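Local coordinates for mannose-specific lectin 2 chain 1 (Colocasia esculenta, PDB 5T1X), which binds mannose as a lectin of the GNA-related family and agglutinates rabbit erythrocytes, at residues A[6-20]-A[81-93]. Residues are numbered along the deposited sequence; the frame is centred on the assembly and turned at random.
Sequences LLSGQTLNTDGHLKN and GNYAAVLHPDGRL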
ATOM      1  N   LEU A   6      -2.616   3.270   6.029  1.00 11.23           N
ATOM      2  CA  LEU A   6      -2.414   4.595   6.584  1.00 11.96           C
ATOM      3  C   LEU A   6      -1.241   5.222   5.844  1.00 13.74           C
ATOM      4  O   LEU A   6      -0.145   4.663   5.860  1.00 11.99           O
ATOM      5  CB  LEU A   6      -2.142   4.504   8.105  1.00 13.26           C
ATOM      6  CG  LEU A   6      -1.739   5.792   8.825  1.00 19.35           C
ATOM      7  CD1 LEU A   6      -2.930   6.650   9.099  1.00 21.45           C
ATOM      8  CD2 LEU A   6      -1.046   5.489  10.147  1.00 20.48           C
ATOM      9  N   LEU A   7      -1.472   6.357   5.171  1.00 10.21           N
ATOM     10  CA  LEU A   7      -0.396   7.047   4.449  1.00 11.06           C
ATOM     11  C   LEU A   7       0.231   8.104   5.338  1.00 14.56           C
ATOM     12  O   LEU A   7      -0.443   8.639   6.229  1.00 16.03           O
ATOM     13  CB  LEU A   7      -0.920   7.714   3.161  1.00 10.85           C
ATOM     14  CG  LEU A   7      -1.665   6.847   2.151  1.00 14.45           C
ATOM     15  CD1 LEU A   7      -2.158   7.684   0.991  1.00 15.62           C
ATOM     16  CD2 LEU A   7      -0.816   5.674   1.674  1.00 14.34           C
ATOM     17  N   SER A   8       1.507   8.441   5.088  1.00 12.43           N
ATOM     18  CA  SER A   8       2.171   9.497   5.855  1.00 12.68           C
ATOM     19  C   SER A   8       1.356  10.798   5.689  1.00 17.03           C
ATOM     20  O   SER A   8       0.934  11.132   4.578  1.00 15.70           O
ATOM     21  CB  SER A   8       3.627   9.655   5.416  1.00 16.42           C
ATOM     22  OG  SER A   8       3.759   9.695   4.008  1.00 22.44           O
ATOM     23  N   GLY A   9       1.021  11.428   6.810  1.00 16.64           N
ATOM     24  CA  GLY A   9       0.183  12.624   6.821  1.00 16.94           C
ATOM     25  C   GLY A   9      -1.256  12.344   7.228  1.00 20.91           C
ATOM     26  O   GLY A   9      -1.991  13.278   7.559  1.00 22.62           O
ATOM     27  N   GLN A  10      -1.683  11.061   7.197  1.00 15.13           N
ATOM     28  CA  GLN A  10      -3.042  10.677   7.618  1.00 14.84           C
ATOM     29  C   GLN A  10      -3.056  10.298   9.105  1.00 19.53           C
ATOM     30  O   GLN A  10      -1.999  10.102   9.704  1.00 18.96           O
ATOM     31  CB  GLN A  10      -3.586   9.527   6.762  1.00 15.12           C
ATOM     32  CG  GLN A  10      -3.772   9.901   5.298  1.00 18.19           C
ATOM     33  CD  GLN A  10      -4.294   8.740   4.483  1.00 22.22           C
ATOM     34  OE1 GLN A  10      -4.034   7.572   4.771  1.00 14.61           O
ATOM     35  NE2 GLN A  10      -5.027   9.041   3.434  1.00 21.12           N
ATOM     36  N   THR A  11      -4.251  10.198   9.699  1.00 16.89           N
ATOM     37  CA  THR A  11      -4.417   9.848  11.103  1.00 17.75           C
ATOM     38  C   THR A  11      -5.434   8.719  11.271  1.00 20.41           C
ATOM     39  O   THR A  11      -6.515   8.760  10.675  1.00 20.15           O
ATOM     40  CB  THR A  11      -4.875  11.098  11.911  1.00 25.00           C
ATOM     41  OG1 THR A  11      -3.893  12.137  11.828  1.00 24.74           O
ATOM     42  CG2 THR A  11      -5.147  10.794  13.381  1.00 26.66           C
ATOM     43  N   LEU A  12      -5.078   7.719  12.086  1.00 16.96           N
ATOM     44  CA  LEU A  12      -5.991   6.670  12.533  1.00 16.20           C
ATOM     45  C   LEU A  12      -6.454   7.164  13.903  1.00 22.69           C
ATOM     46  O   LEU A  12      -5.673   7.174  14.864  1.00 21.61           O
ATOM     47  CB  LEU A  12      -5.348   5.265  12.559  1.00 15.59           C
ATOM     48  CG  LEU A  12      -6.250   4.094  13.026  1.00 20.08           C
ATOM     49  CD1 LEU A  12      -7.359   3.798  12.028  1.00 19.56           C
ATOM     50  CD2 LEU A  12      -5.433   2.829  13.252  1.00 22.01           C
ATOM     51  N   ASN A  13      -7.677   7.713  13.946  1.00 20.37           N
ATOM     52  CA  ASN A  13      -8.265   8.314  15.140  1.00 21.80           C
ATOM     53  C   ASN A  13      -8.595   7.282  16.223  1.00 24.26           C
ATOM     54  O   ASN A  13      -8.551   6.071  15.980  1.00 22.26           O
ATOM     55  CB  ASN A  13      -9.520   9.103  14.766  1.00 27.67           C
ATOM     56  CG  ASN A  13      -9.225  10.508  14.308  1.00 59.27           C
ATOM     57  OD1 ASN A  13      -9.038  10.774  13.116  1.00 56.67           O
ATOM     58  ND2 ASN A  13      -9.181  11.441  15.251  1.00 53.50           N
ATOM     59  N   THR A  14      -8.928   7.789  17.429  1.00 21.40           N
ATOM     60  CA  THR A  14      -9.287   7.009  18.610  1.00 21.70           C
ATOM     61  C   THR A  14     -10.456   6.083  18.279  1.00 23.90           C
ATOM     62  O   THR A  14     -11.458   6.520  17.710  1.00 23.78           O
ATOM     63  CB  THR A  14      -9.599   7.956  19.780  1.00 26.93           C
ATOM     64  OG1 THR A  14      -8.606   8.984  19.816  1.00 25.97           O
ATOM     65  CG2 THR A  14      -9.639   7.243  21.116  1.00 29.00           C
ATOM     66  N   ASP A  15     -10.280   4.788  18.594  1.00 21.17           N
ATOM     67  CA  ASP A  15     -11.195   3.659  18.370  1.00 21.75           C
ATOM     68  C   ASP A  15     -11.376   3.364  16.863  1.00 24.05           C
ATOM     69  O   ASP A  15     -12.312   2.659  16.479  1.00 23.46           O
ATOM     70  CB  ASP A  15     -12.550   3.856  19.085  1.00 25.49           C
ATOM     71  CG  ASP A  15     -12.447   3.857  20.599  1.00 41.72           C
ATOM     72  OD1 ASP A  15     -11.767   2.956  21.152  1.00 44.22           O
ATOM     73  OD2 ASP A  15     -13.064   4.738  21.234  1.00 46.80           O
ATOM     74  N   GLY A  16     -10.426   3.830  16.048  1.00 19.82           N
ATOM     75  CA  GLY A  16     -10.418   3.612  14.605  1.00 18.46           C
ATOM     76  C   GLY A  16      -9.818   2.271  14.232  1.00 19.89           C
ATOM     77  O   GLY A  16      -9.066   1.678  15.014  1.00 18.67           O
ATOM     78  N   HIS A  17     -10.151   1.787  13.028  1.00 15.87           N
ATOM     79  CA  HIS A  17      -9.662   0.502  12.530  1.00 14.40           C
ATOM     80  C   HIS A  17      -8.995   0.551  11.180  1.00 16.26           C
ATOM     81  O   HIS A  17      -9.376   1.338  10.315  1.00 15.16           O
ATOM     82  CB  HIS A  17     -10.831  -0.485  12.342  1.00 14.73           C
ATOM     83  CG  HIS A  17     -11.653  -0.782  13.549  1.00 18.79           C
ATOM     84  ND1 HIS A  17     -11.614  -2.018  14.155  1.00 20.85           N
ATOM     85  CD2 HIS A  17     -12.596  -0.031  14.152  1.00 21.43           C
ATOM     86  CE1 HIS A  17     -12.502  -1.970  15.131  1.00 21.34           C
ATOM     87  NE2 HIS A  17     -13.108  -0.789  15.175  1.00 21.96           N
ATOM     88  N   LEU A  18      -8.069  -0.392  10.979  1.00 12.90           N
ATOM     89  CA  LEU A  18      -7.537  -0.880   9.709  1.00 12.59           C
ATOM     90  C   LEU A  18      -7.911  -2.347   9.699  1.00 15.97           C
ATOM     91  O   LEU A  18      -7.770  -2.989  10.740  1.00 16.93           O
ATOM     92  CB  LEU A  18      -6.031  -0.679   9.513  1.00 12.98           C
ATOM     93  CG  LEU A  18      -5.459   0.741   9.435  1.00 18.02           C
ATOM     94  CD1 LEU A  18      -4.012   0.674   9.005  1.00 19.58           C
ATOM     95  CD2 LEU A  18      -6.226   1.631   8.449  1.00 19.19           C
ATOM     96  N   LYS A  19      -8.453  -2.883   8.590  1.00 12.24           N
ATOM     97  CA  LYS A  19      -8.868  -4.284   8.620  1.00 12.40           C
ATOM     98  C   LYS A  19      -8.582  -4.968   7.304  1.00 15.03           C
ATOM     99  O   LYS A  19      -8.810  -4.394   6.241  1.00 13.81           O
ATOM    100  CB  LYS A  19     -10.372  -4.400   8.970  1.00 15.91           C
ATOM    101  CG  LYS A  19     -10.875  -5.823   9.225  1.00 28.35           C
ATOM    102  CD  LYS A  19     -12.310  -5.823   9.737  1.00 36.12           C
ATOM    103  CE  LYS A  19     -12.870  -7.201  10.000  1.00 46.66           C
ATOM    104  NZ  LYS A  19     -12.224  -7.862  11.167  1.00 57.13           N
ATOM    105  N   ASN A  20      -8.106  -6.216   7.379  1.00 10.98           N
ATOM    106  CA  ASN A  20      -7.906  -7.040   6.190  1.00 10.11           C
ATOM    107  C   ASN A  20      -8.276  -8.475   6.592  1.00 15.61           C
ATOM    108  O   ASN A  20      -7.529  -9.124   7.325  1.00 16.54           O
ATOM    109  CB  ASN A  20      -6.491  -6.903   5.608  1.00 10.43           C
ATOM    110  CG  ASN A  20      -6.397  -7.430   4.192  1.00 19.98           C
ATOM    111  OD1 ASN A  20      -7.221  -8.228   3.737  1.00 20.71           O
ATOM    112  ND2 ASN A  20      -5.359  -7.039   3.480  1.00 12.93           N
ATOM    113  N   GLY A  81       9.994  11.363   2.545  1.00 13.97           N
ATOM    114  CA  GLY A  81       9.160  11.027   1.401  1.00 12.65           C
ATOM    115  C   GLY A  81       7.784  10.583   1.827  1.00 16.41           C
ATOM    116  O   GLY A  81       7.333  10.922   2.926  1.00 16.88           O
ATOM    117  N   ASN A  82       7.114   9.831   0.941  1.00 11.30           N
ATOM    118  CA  ASN A  82       5.752   9.316   1.133  1.00 11.11           C
ATOM    119  C   ASN A  82       5.802   7.849   1.492  1.00 13.55           C
ATOM    120  O   ASN A  82       6.393   7.055   0.757  1.00 12.61           O
ATOM    121  CB  ASN A  82       4.916   9.520  -0.143  1.00 12.94           C
ATOM    122  CG  ASN A  82       4.792  10.958  -0.588  1.00 34.54           C
ATOM    123  OD1 ASN A  82       4.489  11.852   0.193  1.00 25.68           O
ATOM    124  ND2 ASN A  82       5.002  11.205  -1.869  1.00 33.53           N
ATOM    125  N   TYR A  83       5.168   7.490   2.616  1.00 11.46           N
ATOM    126  CA  TYR A  83       5.173   6.120   3.123  1.00 11.00           C
ATOM    127  C   TYR A  83       3.761   5.585   3.250  1.00 13.70           C
ATOM    128  O   TYR A  83       2.798   6.357   3.252  1.00 12.71           O
ATOM    129  CB  TYR A  83       5.887   6.075   4.492  1.00 10.67           C
ATOM    130  CG  TYR A  83       7.385   6.257   4.368  1.00 11.67           C
ATOM    131  CD1 TYR A  83       8.239   5.163   4.375  1.00 12.86           C
ATOM    132  CD2 TYR A  83       7.945   7.524   4.215  1.00 12.35           C
ATOM    133  CE1 TYR A  83       9.615   5.317   4.204  1.00 12.84           C
ATOM    134  CE2 TYR A  83       9.316   7.689   4.013  1.00 13.63           C
ATOM    135  CZ  TYR A  83      10.145   6.578   4.009  1.00 16.67           C
ATOM    136  OH  TYR A  83      11.493   6.707   3.816  1.00 14.38           O
ATOM    137  N   ALA A  84       3.647   4.267   3.378  1.00  9.78           N
ATOM    138  CA  ALA A  84       2.350   3.615   3.560  1.00  8.35           C
ATOM    139  C   ALA A  84       2.464   2.480   4.571  1.00 12.66           C
ATOM    140  O   ALA A  84       3.328   1.612   4.416  1.00 11.95           O
ATOM    141  CB  ALA A  84       1.834   3.084   2.225  1.00  8.90           C
ATOM    142  N   ALA A  85       1.614   2.497   5.609  1.00 10.96           N
ATOM    143  CA  ALA A  85       1.513   1.414   6.592  1.00 11.73           C
ATOM    144  C   ALA A  85       0.334   0.576   6.144  1.00 13.67           C
ATOM    145  O   ALA A  85      -0.776   1.096   6.062  1.00 12.42           O
ATOM    146  CB  ALA A  85       1.322   1.951   8.002  1.00 12.79           C
ATOM    147  N   VAL A  86       0.588  -0.674   5.745  1.00  9.96           N
ATOM    148  CA  VAL A  86      -0.417  -1.540   5.119  1.00  9.18           C
ATOM    149  C   VAL A  86      -0.682  -2.772   5.954  1.00 12.94           C
ATOM    150  O   VAL A  86       0.258  -3.416   6.422  1.00 11.99           O
ATOM    151  CB  VAL A  86       0.059  -1.938   3.689  1.00 12.83           C
ATOM    152  CG1 VAL A  86      -0.927  -2.889   3.002  1.00 13.45           C
ATOM    153  CG2 VAL A  86       0.291  -0.706   2.825  1.00 12.53           C
ATOM    154  N   LEU A  87      -1.964  -3.113   6.116  1.00 11.72           N
ATOM    155  CA  LEU A  87      -2.324  -4.330   6.827  1.00 11.69           C
ATOM    156  C   LEU A  87      -2.350  -5.463   5.782  1.00 14.90           C
ATOM    157  O   LEU A  87      -3.284  -5.579   4.978  1.00 13.52           O
ATOM    158  CB  LEU A  87      -3.645  -4.179   7.595  1.00 12.67           C
ATOM    159  CG  LEU A  87      -4.116  -5.381   8.426  1.00 19.31           C
ATOM    160  CD1 LEU A  87      -3.006  -5.965   9.285  1.00 20.73           C
ATOM    161  CD2 LEU A  87      -5.290  -5.000   9.301  1.00 23.50           C
ATOM    162  N   HIS A  88      -1.278  -6.274   5.793  1.00 13.82           N
ATOM    163  CA  HIS A  88      -1.092  -7.420   4.901  1.00 13.47           C
ATOM    164  C   HIS A  88      -2.149  -8.494   5.205  1.00 16.08           C
ATOM    165  O   HIS A  88      -2.456  -8.705   6.385  1.00 15.69           O
ATOM    166  CB  HIS A  88       0.328  -7.985   5.090  1.00 14.49           C
ATOM    167  CG  HIS A  88       0.760  -8.952   4.031  1.00 17.11           C
ATOM    168  ND1 HIS A  88       0.323 -10.265   4.031  1.00 18.91           N
ATOM    169  CD2 HIS A  88       1.637  -8.781   3.012  1.00 18.11           C
ATOM    170  CE1 HIS A  88       0.909 -10.838   2.991  1.00 18.69           C
ATOM    171  NE2 HIS A  88       1.718  -9.989   2.354  1.00 18.52           N
ATOM    172  N   PRO A  89      -2.705  -9.200   4.177  1.00 12.34           N
ATOM    173  CA  PRO A  89      -3.727 -10.231   4.447  1.00 11.73           C
ATOM    174  C   PRO A  89      -3.225 -11.425   5.273  1.00 17.97           C
ATOM    175  O   PRO A  89      -4.049 -12.166   5.800  1.00 17.82           O
ATOM    176  CB  PRO A  89      -4.129 -10.699   3.042  1.00 12.99           C
ATOM    177  CG  PRO A  89      -2.929 -10.403   2.194  1.00 16.90           C
ATOM    178  CD  PRO A  89      -2.471  -9.072   2.724  1.00 12.72           C
ATOM    179  N   ASP A  90      -1.895 -11.632   5.370  1.00 17.40           N
ATOM    180  CA  ASP A  90      -1.354 -12.755   6.156  1.00 18.75           C
ATOM    181  C   ASP A  90      -1.178 -12.367   7.653  1.00 22.65           C
ATOM    182  O   ASP A  90      -0.634 -13.143   8.443  1.00 23.30           O
ATOM    183  CB  ASP A  90      -0.063 -13.334   5.528  1.00 20.64           C
ATOM    184  CG  ASP A  90      -0.320 -14.191   4.286  1.00 31.80           C
ATOM    185  OD1 ASP A  90      -1.332 -14.939   4.269  1.00 33.84           O
ATOM    186  OD2 ASP A  90       0.482 -14.111   3.327  1.00 35.80           O
ATOM    187  N   GLY A  91      -1.698 -11.198   8.034  1.00 19.04           N
ATOM    188  CA  GLY A  91      -1.759 -10.769   9.426  1.00 19.37           C
ATOM    189  C   GLY A  91      -0.599 -10.024  10.039  1.00 22.13           C
ATOM    190  O   GLY A  91      -0.256 -10.274  11.202  1.00 23.73           O
ATOM    191  N   ARG A  92      -0.020  -9.094   9.290  1.00 16.45           N
ATOM    192  CA  ARG A  92       1.057  -8.238   9.783  1.00 16.06           C
ATOM    193  C   ARG A  92       0.874  -6.825   9.277  1.00 17.63           C
ATOM    194  O   ARG A  92       0.402  -6.634   8.155  1.00 16.16           O
ATOM    195  CB  ARG A  92       2.467  -8.771   9.435  1.00 18.08           C
ATOM    196  CG  ARG A  92       2.755  -9.035   7.970  1.00 24.04           C
ATOM    197  CD  ARG A  92       4.079  -9.769   7.807  1.00 27.48           C
ATOM    198  NE  ARG A  92       4.490  -9.832   6.403  1.00 24.69           N
ATOM    199  CZ  ARG A  92       4.130 -10.789   5.552  1.00 41.06           C
ATOM    200  NH1 ARG A  92       3.345 -11.783   5.950  1.00 30.24           N
ATOM    201  NH2 ARG A  92       4.550 -10.755   4.295  1.00 35.69           N
ATOM    202  N   LEU A  93       1.229  -5.833  10.110  1.00 14.07           N
ATOM    203  CA  LEU A  93       1.199  -4.428   9.707  1.00 12.93           C
ATOM    204  C   LEU A  93       2.603  -4.104   9.241  1.00 15.81           C
ATOM    205  O   LEU A  93       3.567  -4.381   9.957  1.00 15.49           O
ATOM    206  CB  LEU A  93       0.729  -3.499  10.845  1.00 13.50           C
ATOM    207  CG  LEU A  93       0.772  -1.996  10.552  1.00 17.23           C
ATOM    208  CD1 LEU A  93      -0.319  -1.587   9.564  1.00 17.05           C
ATOM    209  CD2 LEU A  93       0.658  -1.196  11.834  1.00 19.96           C
TER
HETATM  210  O   HOH W   1       4.865  12.207   3.377  1.00 32.41           O
HETATM  211  O   HOH W   2      -6.732 -11.851   5.658  1.00 29.32           O
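In N20, CG lies anti to the backbone N (chi1 -164°), which turns the amide towards L87 and P89. Its ND2 donates to L87 O at 2.9 Å, with the acceptor close to the amide plane. T5 OG1 of the partner lectin chain also bonds ND2, so two partners fix the rotation of the amide. P89 runs alongside N20, its CD 3.6 Å from N20 ND2, and a water links N20 O to P89 O. In S8, chi1 of 47° puts OG between the backbone N and the carbonyl carbon. There OG accepts a nearly straight bond from Y83 N at 3.0 Å, while S8 N donates to Y83 O from above the carbonyl plane. A water also joins S8 OG to G81 O.

Between these two sites, L6 and A85 form an antiparallel hydrogen-bonded pair: L6 N donates to A85 O and A85 N to L6 O, each at 2.8 Å. This chain is one bulb-type lectin domain of the longer protein, a beta-prism of three antiparallel sheets. Strands 5-7 and 84-88 belong to one sheet, and strand 16-20 is an outer strand of another.

L7 and A84 form the next, non-hydrogen-bonded pair. L7 CD2 packs on A84 CB at 3.7 Å, and Y101 of the partner chain packs on both residues. Towards the prism interior, L87 CD2 lies 3.5 Å from L18 O. L18 CD1 reaches L93 CD1 at 4.4 Å, and L25 of strand 23-27 packs against L18 and L93.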